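Local atomic coordinates of putative metal binding protein (Coccidioides immitis, PDB entry 3CVG), a protein that probably binds a metal ion or another small ligand, as a two-lobed protein of the periplasmic binding protein superfamily. Residues A[193-198]-A[217-222]. Numbering follows the deposited sequence.
Sequences AAILLR and DQMVIY
Ile195, in the last turn of helix 187-196, packs against Gln218 and Met219 on the loop that leads into strand 220-224. The arrangement joins a helix to a strand-entry loop within one lobe of a fold consistent with the periplasmic binding protein superfamily.

The apolar part is carried by the branches of Ile195. Its CG2, anti to the backbone N (CG1 at chi1 -67°), meets Gln218 CB at 3.7 Å, the two side chains crossing at about a right angle. The longer branch reaches the selenomethionine at position 219, where Ile195 CD1 lies 3.7 Å from Met219 SE and 3.8 Å from Met219 CG. Met219 holds CG between its backbone N and carbonyl carbon (chi1 51°), and the chain bends again at chi2 and chi3, which keeps CB, CG and SE beside Ile195 and turns the methyl CE away. A beta-branched isoleucine suits this place because it offers a separate methyl to each neighbour; the flexible, unbranched Met219 also touches Ile110 of strand 100-111 and Tyr208 of helix 205-208. Ile211 touches Ile195 as well.

No direct hydrogen bond links the segments; water does this work. Near the helix end, Ile195 O accepts from two waters and also from Arg198 N, at 3.2 Å. The latter bond belongs to a Schellman motif in which Arg198 takes a positive phi (62°). Gln218 suits the exposed margin: its aliphatic start covers Ile195 CG2, while its amide oxygen OE1 accepts from a water. One water bridges Ile195 O, at 2.7 Å, to Gln218 O; the second donates to Ile195 O and, over a longer 3.3 Å, to Gln218 OE1.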
loop_
_atom_site.group_PDB
_atom_site.type_symbol
_atom_site.label_atom_id
_atom_site.label_comp_id
_atom_site.label_asym_id
_atom_site.label_seq_id
_atom_site.Cartn_x
_atom_site.Cartn_y
_atom_site.Cartn_z
ATOM N N ALA A 193 3.360 12.982 -11.952
ATOM C CA ALA A 193 4.395 12.964 -12.980
ATOM C C ALA A 193 4.036 12.016 -14.120
ATOM O O ALA A 193 4.212 12.358 -15.285
ATOM C CB ALA A 193 5.737 12.555 -12.371
ATOM N N ALA A 194 3.538 10.823 -13.788
ATOM C CA ALA A 194 3.169 9.846 -14.809
ATOM C C ALA A 194 2.102 10.414 -15.740
ATOM O O ALA A 194 2.137 10.204 -16.957
ATOM C CB ALA A 194 2.647 8.569 -14.162
ATOM N N ILE A 195 1.145 11.116 -15.150
ATOM C CA ILE A 195 0.054 11.703 -15.909
ATOM C C ILE A 195 0.550 12.830 -16.805
ATOM O O ILE A 195 0.222 12.865 -17.988
ATOM C CB ILE A 195 -1.042 12.213 -14.954
ATOM C CG1 ILE A 195 -1.693 11.017 -14.259
ATOM C CG2 ILE A 195 -2.103 13.006 -15.719
ATOM C CD1 ILE A 195 -2.495 11.403 -13.019
ATOM N N LEU A 196 1.355 13.726 -16.246
ATOM C CA LEU A 196 1.895 14.856 -17.003
ATOM C C LEU A 196 2.808 14.396 -18.132
ATOM O O LEU A 196 2.844 15.004 -19.199
ATOM C CB LEU A 196 2.689 15.792 -16.088
ATOM C CG LEU A 196 1.936 16.611 -15.035
ATOM C CD1 LEU A 196 2.915 17.451 -14.225
ATOM C CD2 LEU A 196 0.924 17.507 -15.722
ATOM N N LEU A 197 3.541 13.314 -17.895
ATOM C CA LEU A 197 4.479 12.796 -18.882
ATOM C C LEU A 197 3.863 11.789 -19.838
ATOM O O LEU A 197 4.538 11.312 -20.746
ATOM C CB LEU A 197 5.657 12.135 -18.168
ATOM C CG LEU A 197 6.482 13.025 -17.242
ATOM C CD1 LEU A 197 7.266 12.143 -16.288
ATOM C CD2 LEU A 197 7.408 13.928 -18.062
ATOM N N ARG A 198 2.590 11.464 -19.628
ATOM C CA ARG A 198 1.892 10.485 -20.457
ATOM C C ARG A 198 2.538 9.100 -20.374
ATOM O O ARG A 198 2.829 8.474 -21.392
ATOM C CB ARG A 198 1.839 10.947 -21.919
ATOM C CG ARG A 198 1.021 12.213 -22.128
ATOM C CD ARG A 198 0.955 12.583 -23.603
ATOM N NE ARG A 198 2.253 13.046 -24.084
ATOM C CZ ARG A 198 2.569 13.189 -25.365
ATOM N NH1 ARG A 198 1.677 12.903 -26.308
ATOM N NH2 ARG A 198 3.777 13.620 -25.701
ATOM N N ASP A 217 -8.715 13.191 -15.460
ATOM C CA ASP A 217 -9.286 13.195 -16.800
ATOM C C ASP A 217 -8.191 13.072 -17.857
ATOM O O ASP A 217 -8.469 12.826 -19.027
ATOM C CB ASP A 217 -10.083 14.478 -17.031
ATOM C CG ASP A 217 -11.461 14.421 -16.416
ATOM O OD1 ASP A 217 -12.264 13.562 -16.840
ATOM O OD2 ASP A 217 -11.744 15.231 -15.510
ATOM N N GLN A 218 -6.945 13.243 -17.432
ATOM C CA GLN A 218 -5.799 13.151 -18.332
ATOM C C GLN A 218 -5.163 11.761 -18.238
ATOM O O GLN A 218 -4.048 11.530 -18.718
ATOM C CB GLN A 218 -4.784 14.243 -17.973
ATOM C CG GLN A 218 -5.299 15.656 -18.266
ATOM C CD GLN A 218 -4.438 16.742 -17.650
ATOM O OE1 GLN A 218 -3.212 16.716 -17.762
ATOM N NE2 GLN A 218 -5.079 17.712 -17.007
HETATM N N MSE A 219 -5.887 10.836 -17.619
HETATM C CA MSE A 219 -5.414 9.468 -17.464
HETATM C C MSE A 219 -6.578 8.483 -17.517
HETATM O O MSE A 219 -7.741 8.869 -17.379
HETATM C CB MSE A 219 -4.653 9.298 -16.138
HETATM C CG MSE A 219 -5.396 9.811 -14.905
HETATM SE SE MSE A 219 -5.072 8.698 -13.328
HETATM C CE MSE A 219 -6.312 7.295 -13.764
ATOM N N VAL A 220 -6.249 7.212 -17.713
ATOM C CA VAL A 220 -7.234 6.145 -17.795
ATOM C C VAL A 220 -6.856 5.005 -16.853
ATOM O O VAL A 220 -5.683 4.666 -16.731
ATOM C CB VAL A 220 -7.308 5.570 -19.241
ATOM C CG1 VAL A 220 -8.126 4.296 -19.254
ATOM C CG2 VAL A 220 -7.912 6.609 -20.197
ATOM N N ILE A 221 -7.848 4.419 -16.186
ATOM C CA ILE A 221 -7.588 3.295 -15.283
ATOM C C ILE A 221 -7.699 2.035 -16.123
ATOM O O ILE A 221 -8.795 1.661 -16.534
ATOM C CB ILE A 221 -8.633 3.215 -14.136
ATOM C CG1 ILE A 221 -8.515 4.445 -13.242
ATOM C CG2 ILE A 221 -8.431 1.926 -13.314
ATOM C CD1 ILE A 221 -9.654 4.585 -12.230
ATOM N N TYR A 222 -6.571 1.385 -16.392
ATOM C CA TYR A 222 -6.587 0.172 -17.200
ATOM C C TYR A 222 -6.857 -1.081 -16.377
ATOM O O TYR A 222 -7.310 -2.091 -16.907
ATOM C CB TYR A 222 -5.272 0.045 -17.977
ATOM C CG TYR A 222 -5.151 1.095 -19.058
ATOM C CD1 TYR A 222 -5.922 1.011 -20.218
ATOM C CD2 TYR A 222 -4.330 2.211 -18.892
ATOM C CE1 TYR A 222 -5.892 2.011 -21.180
ATOM C CE2 TYR A 222 -4.292 3.223 -19.854
ATOM C CZ TYR A 222 -5.080 3.113 -20.994
ATOM O OH TYR A 222 -5.088 4.120 -21.932
HETATM O O HOH W 1 -1.237 10.949 -19.251
HETATM O O HOH W 2 -1.245 14.709 -19.448
#